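Local coordinates for protein TSSL (Francisella novicida, PDB 4ACK) that probably serves, through this all-helical cytoplasmic domain, as a conserved DotU-family component of the type VI secretion system, a protein-transport machine linked to virulence, at residues I106-L111 against L146-E151; F63-Y68 against S125-N130. All blocks are in the same frame, centred on the assembly; numbering follows the deposited sequence.

Interaction 1: I106-L111 against L146-E151; sequences ITDNIL and LAYKKE
Y148, on helix 143-153, meets T107 and D108 of helix 99-112, its ring lying between segments whose axes approach to 11.4 Å. With CG set beside its own backbone N (chi1 -84°), the far end of the ring comes close to D108. There Y148 OH donates a hydrogen bond of 2.7 Å to D108 OD1, which lies in the ring plane at its edge and is met on its syn side, somewhat out of the carboxylate plane; carboxylate and ring planes are turned 36° apart. A tyrosine suits this place because its apolar ring packs on T107 and F104 while the hydroxyl meets the carboxylate of partly exposed D108. Nearer the root of the ring, T107 CG2 approaches Y148 CD1 obliquely to 3.5 Å. That methyl stands anti to the backbone N of T107, while OG1 turns back to the carbonyl of V103, so threonine presents only carbon to the ring. One turn on, E151 receives the branched end of L111: L111 CD1 lies 4.0 Å from E151 CB, and L111 CD2 is 3.8 Å from E151 O. The arrangement is that of two helices packing at 41° near the surface of an all-helical bundle, joined by apolar contacts and fastened at the outer side by one tyrosine-carboxylate bond.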
loop_
_atom_site.group_PDB
_atom_site.type_symbol
_atom_site.label_atom_id
_atom_site.label_comp_id
_atom_site.label_asym_id
_atom_site.label_seq_id
_atom_site.Cartn_x
_atom_site.Cartn_y
_atom_site.Cartn_z
ATOM N N ILE A 106 1.390 -6.011 -10.161
ATOM C CA ILE A 106 2.366 -6.582 -9.186
ATOM C C ILE A 106 1.947 -7.949 -8.674
ATOM O O ILE A 106 2.767 -8.921 -8.664
ATOM C CB ILE A 106 2.572 -5.627 -8.011
ATOM C CG1 ILE A 106 3.298 -4.411 -8.582
ATOM C CG2 ILE A 106 3.336 -6.343 -6.814
ATOM C CD1 ILE A 106 3.388 -3.186 -7.627
ATOM N N THR A 107 0.682 -8.053 -8.288
ATOM C CA THR A 107 0.168 -9.275 -7.713
ATOM C C THR A 107 0.238 -10.429 -8.743
ATOM O O THR A 107 0.671 -11.528 -8.384
ATOM C CB THR A 107 -1.258 -9.082 -7.187
ATOM O OG1 THR A 107 -1.267 -7.976 -6.226
ATOM C CG2 THR A 107 -1.801 -10.364 -6.542
ATOM N N ASP A 108 -0.174 -10.168 -10.012
ATOM C CA ASP A 108 0.045 -11.119 -11.105
ATOM C C ASP A 108 1.502 -11.591 -11.153
ATOM O O ASP A 108 1.755 -12.751 -11.266
ATOM C CB ASP A 108 -0.295 -10.510 -12.494
ATOM C CG ASP A 108 -1.786 -10.234 -12.658
ATOM O OD1 ASP A 108 -2.617 -10.904 -12.027
ATOM O OD2 ASP A 108 -2.114 -9.286 -13.388
ATOM N N ASN A 109 2.438 -10.669 -11.120
ATOM C CA ASN A 109 3.821 -11.036 -11.214
ATOM C C ASN A 109 4.288 -11.931 -10.068
ATOM O O ASN A 109 4.789 -13.040 -10.328
ATOM C CB ASN A 109 4.671 -9.816 -11.326
ATOM C CG ASN A 109 4.438 -9.061 -12.657
ATOM O OD1 ASN A 109 3.739 -9.557 -13.542
ATOM N ND2 ASN A 109 5.037 -7.873 -12.794
ATOM N N ILE A 110 4.047 -11.521 -8.819
ATOM C CA ILE A 110 4.503 -12.345 -7.677
ATOM C C ILE A 110 3.763 -13.642 -7.615
ATOM O O ILE A 110 4.263 -14.610 -7.065
ATOM C CB ILE A 110 4.427 -11.615 -6.344
ATOM C CG1 ILE A 110 2.990 -11.465 -5.809
ATOM C CG2 ILE A 110 5.155 -10.305 -6.468
ATOM C CD1 ILE A 110 2.973 -10.692 -4.398
ATOM N N LEU A 111 2.567 -13.691 -8.210
ATOM C CA LEU A 111 1.822 -14.959 -8.166
ATOM C C LEU A 111 2.222 -15.945 -9.282
ATOM O O LEU A 111 1.971 -17.145 -9.164
ATOM C CB LEU A 111 0.277 -14.773 -8.146
ATOM C CG LEU A 111 -0.446 -14.347 -6.846
ATOM C CD1 LEU A 111 -1.873 -14.027 -7.205
ATOM C CD2 LEU A 111 -0.438 -15.467 -5.747
ATOM N N LEU A 146 -11.846 -11.499 -5.968
ATOM C CA LEU A 146 -11.883 -12.498 -4.920
ATOM C C LEU A 146 -10.808 -13.562 -5.105
ATOM O O LEU A 146 -10.260 -14.059 -4.115
ATOM C CB LEU A 146 -13.245 -13.183 -4.852
ATOM C CG LEU A 146 -14.439 -12.250 -4.713
ATOM C CD1 LEU A 146 -15.650 -13.120 -4.746
ATOM C CD2 LEU A 146 -14.357 -11.428 -3.442
ATOM N N ALA A 147 -10.479 -13.881 -6.342
ATOM C CA ALA A 147 -9.435 -14.861 -6.589
ATOM C C ALA A 147 -8.059 -14.369 -6.138
ATOM O O ALA A 147 -7.274 -15.157 -5.642
ATOM C CB ALA A 147 -9.411 -15.288 -8.059
ATOM N N TYR A 148 -7.752 -13.080 -6.360
ATOM C CA TYR A 148 -6.484 -12.503 -5.951
ATOM C C TYR A 148 -6.299 -12.650 -4.448
ATOM O O TYR A 148 -5.223 -12.961 -3.972
ATOM C CB TYR A 148 -6.452 -11.017 -6.221
ATOM C CG TYR A 148 -6.066 -10.676 -7.604
ATOM C CD1 TYR A 148 -4.847 -11.128 -8.128
ATOM C CD2 TYR A 148 -6.915 -9.912 -8.415
ATOM C CE1 TYR A 148 -4.472 -10.817 -9.386
ATOM C CE2 TYR A 148 -6.556 -9.577 -9.710
ATOM C CZ TYR A 148 -5.346 -10.031 -10.184
ATOM O OH TYR A 148 -4.986 -9.725 -11.452
ATOM N N LYS A 149 -7.353 -12.352 -3.708
ATOM C CA LYS A 149 -7.372 -12.534 -2.259
ATOM C C LYS A 149 -7.106 -13.975 -1.865
ATOM O O LYS A 149 -6.198 -14.237 -1.098
ATOM C CB LYS A 149 -8.719 -12.031 -1.706
ATOM C CG LYS A 149 -8.704 -10.513 -1.628
ATOM C CD LYS A 149 -10.010 -9.830 -1.835
ATOM C CE LYS A 149 -10.978 -10.281 -0.884
ATOM N NZ LYS A 149 -12.319 -9.677 -1.114
ATOM N N LYS A 150 -7.857 -14.903 -2.422
ATOM C CA LYS A 150 -7.732 -16.330 -2.106
ATOM C C LYS A 150 -6.300 -16.774 -2.451
ATOM O O LYS A 150 -5.601 -17.410 -1.647
ATOM C CB LYS A 150 -8.799 -17.128 -2.886
ATOM C CG LYS A 150 -8.941 -18.638 -2.488
ATOM C CD LYS A 150 -10.037 -19.312 -3.296
ATOM C CE LYS A 150 -10.070 -20.816 -3.052
ATOM N NZ LYS A 150 -11.085 -21.482 -3.914
ATOM N N GLU A 151 -5.828 -16.387 -3.627
ATOM C CA GLU A 151 -4.546 -16.908 -4.113
ATOM C C GLU A 151 -3.370 -16.397 -3.287
ATOM O O GLU A 151 -2.461 -17.154 -2.965
ATOM C CB GLU A 151 -4.374 -16.637 -5.611
ATOM C CG GLU A 151 -5.359 -17.447 -6.431
ATOM C CD GLU A 151 -5.221 -18.948 -6.182
ATOM O OE1 GLU A 151 -4.127 -19.474 -6.472
ATOM O OE2 GLU A 151 -6.177 -19.609 -5.685
#

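Interaction 2: F63-Y68 against S125-N130; sequences FPLLAY and SLILHN
I127 presses its two branches against P64 and Y68, and this is the tight part of the contact. Its CD1 lies 3.8 Å from P64 CB and also meets P64 O, while its CG2 packs 3.7 Å from Y68 CB. The isoleucine adopts chi1 68°, with CG1 between backbone N and carbonyl carbon; one branch thereby serves the proline and the other the tyrosine. Beta-branching suits this place, since a fork at CB can meet two residues one turn apart. P64 has no N-H to give to the preceding turn, where its helix is kinked, and offers a compact apolar ring instead. L65 adds a looser touch at the margin. The two helix segments run nearly parallel, 14° apart, and belong to the buried core of the DotU helical bundle, where V103 of helix 99-112 also packs on I127.

At the partly exposed end of helix 118-129 the packing becomes more polar. Y68 swings its ring past I127 to N130, its CG lying opposite the backbone N, and the backbone oxygen N130 O lies in the ring plane at its edge, 3.3 Å from Y68 CE2. N130 CB sits 3.5 Å from Y68 OH. The asparagine amide, 79° from the ring plane, is held by N130 ND2 donating to L126 O at 3.0 Å; L126 O also accepts from N130 N. Exposed H129 bonds back through ND1 to S125 O. R18 of helix 4-20 touches both Y68 and N130.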
loop_
_atom_site.group_PDB
_atom_site.type_symbol
_atom_site.label_atom_id
_atom_site.label_comp_id
_atom_site.label_asym_id
_atom_site.label_seq_id
_atom_site.Cartn_x
_atom_site.Cartn_y
_atom_site.Cartn_z
ATOM N N PHE A 63 5.378 0.024 -3.337
ATOM C CA PHE A 63 4.326 0.688 -4.156
ATOM C C PHE A 63 2.871 0.359 -3.685
ATOM O O PHE A 63 2.052 1.250 -3.594
ATOM C CB PHE A 63 4.479 0.339 -5.620
ATOM C CG PHE A 63 3.463 1.017 -6.480
ATOM C CD1 PHE A 63 2.188 0.452 -6.657
ATOM C CD2 PHE A 63 3.755 2.254 -7.044
ATOM C CE1 PHE A 63 1.230 1.111 -7.461
ATOM C CE2 PHE A 63 2.785 2.937 -7.852
ATOM C CZ PHE A 63 1.547 2.364 -8.044
ATOM N N PRO A 64 2.544 -0.916 -3.445
ATOM C CA PRO A 64 1.195 -1.207 -3.058
ATOM C C PRO A 64 0.800 -0.561 -1.735
ATOM O O PRO A 64 -0.381 -0.319 -1.518
ATOM C CB PRO A 64 1.187 -2.737 -2.889
ATOM C CG PRO A 64 2.293 -3.209 -3.853
ATOM C CD PRO A 64 3.329 -2.133 -3.707
ATOM N N LEU A 65 1.759 -0.372 -0.817
ATOM C CA LEU A 65 1.446 0.245 0.456
ATOM C C LEU A 65 1.131 1.675 0.215
ATOM O O LEU A 65 0.185 2.197 0.796
ATOM C CB LEU A 65 2.620 0.102 1.461
ATOM C CG LEU A 65 2.443 0.848 2.772
ATOM C CD1 LEU A 65 1.264 0.153 3.476
ATOM C CD2 LEU A 65 3.766 0.732 3.577
ATOM N N LEU A 66 1.893 2.339 -0.638
ATOM C CA LEU A 66 1.566 3.722 -1.015
ATOM C C LEU A 66 0.219 3.898 -1.719
ATOM O O LEU A 66 -0.479 4.934 -1.528
ATOM C CB LEU A 66 2.597 4.293 -1.963
ATOM C CG LEU A 66 4.064 4.222 -1.544
ATOM C CD1 LEU A 66 4.937 4.954 -2.564
ATOM C CD2 LEU A 66 4.299 4.763 -0.152
ATOM N N ALA A 67 -0.090 2.966 -2.614
ATOM C CA ALA A 67 -1.359 2.958 -3.309
ATOM C C ALA A 67 -2.525 2.727 -2.327
ATOM O O ALA A 67 -3.609 3.308 -2.493
ATOM C CB ALA A 67 -1.363 1.866 -4.360
ATOM N N TYR A 68 -2.326 1.852 -1.338
ATOM C CA TYR A 68 -3.305 1.660 -0.314
ATOM C C TYR A 68 -3.547 3.001 0.479
ATOM O O TYR A 68 -4.710 3.428 0.673
ATOM C CB TYR A 68 -2.905 0.509 0.590
ATOM C CG TYR A 68 -3.621 0.514 1.939
ATOM C CD1 TYR A 68 -3.116 1.268 3.044
ATOM C CD2 TYR A 68 -4.847 -0.112 2.081
ATOM C CE1 TYR A 68 -3.824 1.334 4.286
ATOM C CE2 TYR A 68 -5.567 -0.078 3.290
ATOM C CZ TYR A 68 -5.048 0.630 4.398
ATOM O OH TYR A 68 -5.782 0.598 5.561
ATOM N N SER A 125 -1.326 -9.238 1.024
ATOM C CA SER A 125 -2.343 -9.801 1.947
ATOM C C SER A 125 -2.841 -8.711 2.943
ATOM O O SER A 125 -4.051 -8.504 3.120
ATOM C CB SER A 125 -1.730 -10.950 2.747
ATOM O OG SER A 125 -2.741 -11.606 3.464
ATOM N N LEU A 126 -1.899 -7.968 3.510
ATOM C CA LEU A 126 -2.256 -6.922 4.452
ATOM C C LEU A 126 -3.127 -5.842 3.851
ATOM O O LEU A 126 -4.169 -5.540 4.408
ATOM C CB LEU A 126 -1.003 -6.267 5.111
ATOM C CG LEU A 126 -0.290 -7.195 6.154
ATOM C CD1 LEU A 126 1.107 -6.693 6.465
ATOM C CD2 LEU A 126 -1.065 -7.367 7.462
ATOM N N ILE A 127 -2.696 -5.233 2.738
ATOM C CA ILE A 127 -3.510 -4.178 2.129
ATOM C C ILE A 127 -4.883 -4.725 1.732
ATOM O O ILE A 127 -5.868 -4.024 1.954
ATOM C CB ILE A 127 -2.815 -3.372 1.036
ATOM C CG1 ILE A 127 -2.558 -4.215 -0.202
ATOM C CG2 ILE A 127 -1.491 -2.789 1.556
ATOM C CD1 ILE A 127 -2.341 -3.393 -1.514
ATOM N N LEU A 128 -4.963 -5.989 1.310
ATOM C CA LEU A 128 -6.236 -6.592 0.910
ATOM C C LEU A 128 -7.156 -6.916 2.133
ATOM O O LEU A 128 -8.392 -6.877 2.008
ATOM C CB LEU A 128 -6.034 -7.858 0.022
ATOM C CG LEU A 128 -5.445 -7.651 -1.421
ATOM C CD1 LEU A 128 -5.183 -8.999 -2.163
ATOM C CD2 LEU A 128 -6.343 -6.782 -2.278
ATOM N N HIS A 129 -6.554 -7.281 3.275
ATOM C CA HIS A 129 -7.301 -7.466 4.506
ATOM C C HIS A 129 -7.702 -6.176 5.105
ATOM O O HIS A 129 -8.634 -6.158 5.874
ATOM C CB HIS A 129 -6.576 -8.358 5.533
ATOM C CG HIS A 129 -6.831 -9.810 5.292
ATOM N ND1 HIS A 129 -5.992 -10.601 4.530
ATOM C CD2 HIS A 129 -7.883 -10.591 5.627
ATOM C CE1 HIS A 129 -6.493 -11.823 4.455
ATOM N NE2 HIS A 129 -7.651 -11.837 5.099
ATOM N N ASN A 130 -6.978 -5.100 4.780
ATOM C CA ASN A 130 -7.448 -3.726 5.039
ATOM C C ASN A 130 -8.283 -3.005 3.935
ATOM O O ASN A 130 -8.310 -1.765 3.877
ATOM C CB ASN A 130 -6.280 -2.887 5.534
ATOM C CG ASN A 130 -5.860 -3.334 6.946
ATOM O OD1 ASN A 130 -6.436 -2.849 7.921
ATOM N ND2 ASN A 130 -4.998 -4.372 7.044
#

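Overall arrangement
Interactions 1 and 2 have centres about 12 Å apart and lie at different depths: 63-68 against 125-130 is close to the middle of the chain, whereas 106-111 against 146-151 is near the surface. Their segments alternate along the sequence, in the order 63-68, 106-111, 125-130, 146-151, and each lies on a different helix. Helices 99-112, 118-129 and 143-153 follow one another in the chain. The two contacts touch directly: I106 CD1 packs 3.9 Å from P64 CG, and K149 CG is 3.9 Å from L128 CD1. The four helices pack together as part of the seven-helix fold, with interaction 2 in its core and interaction 1 near its surface.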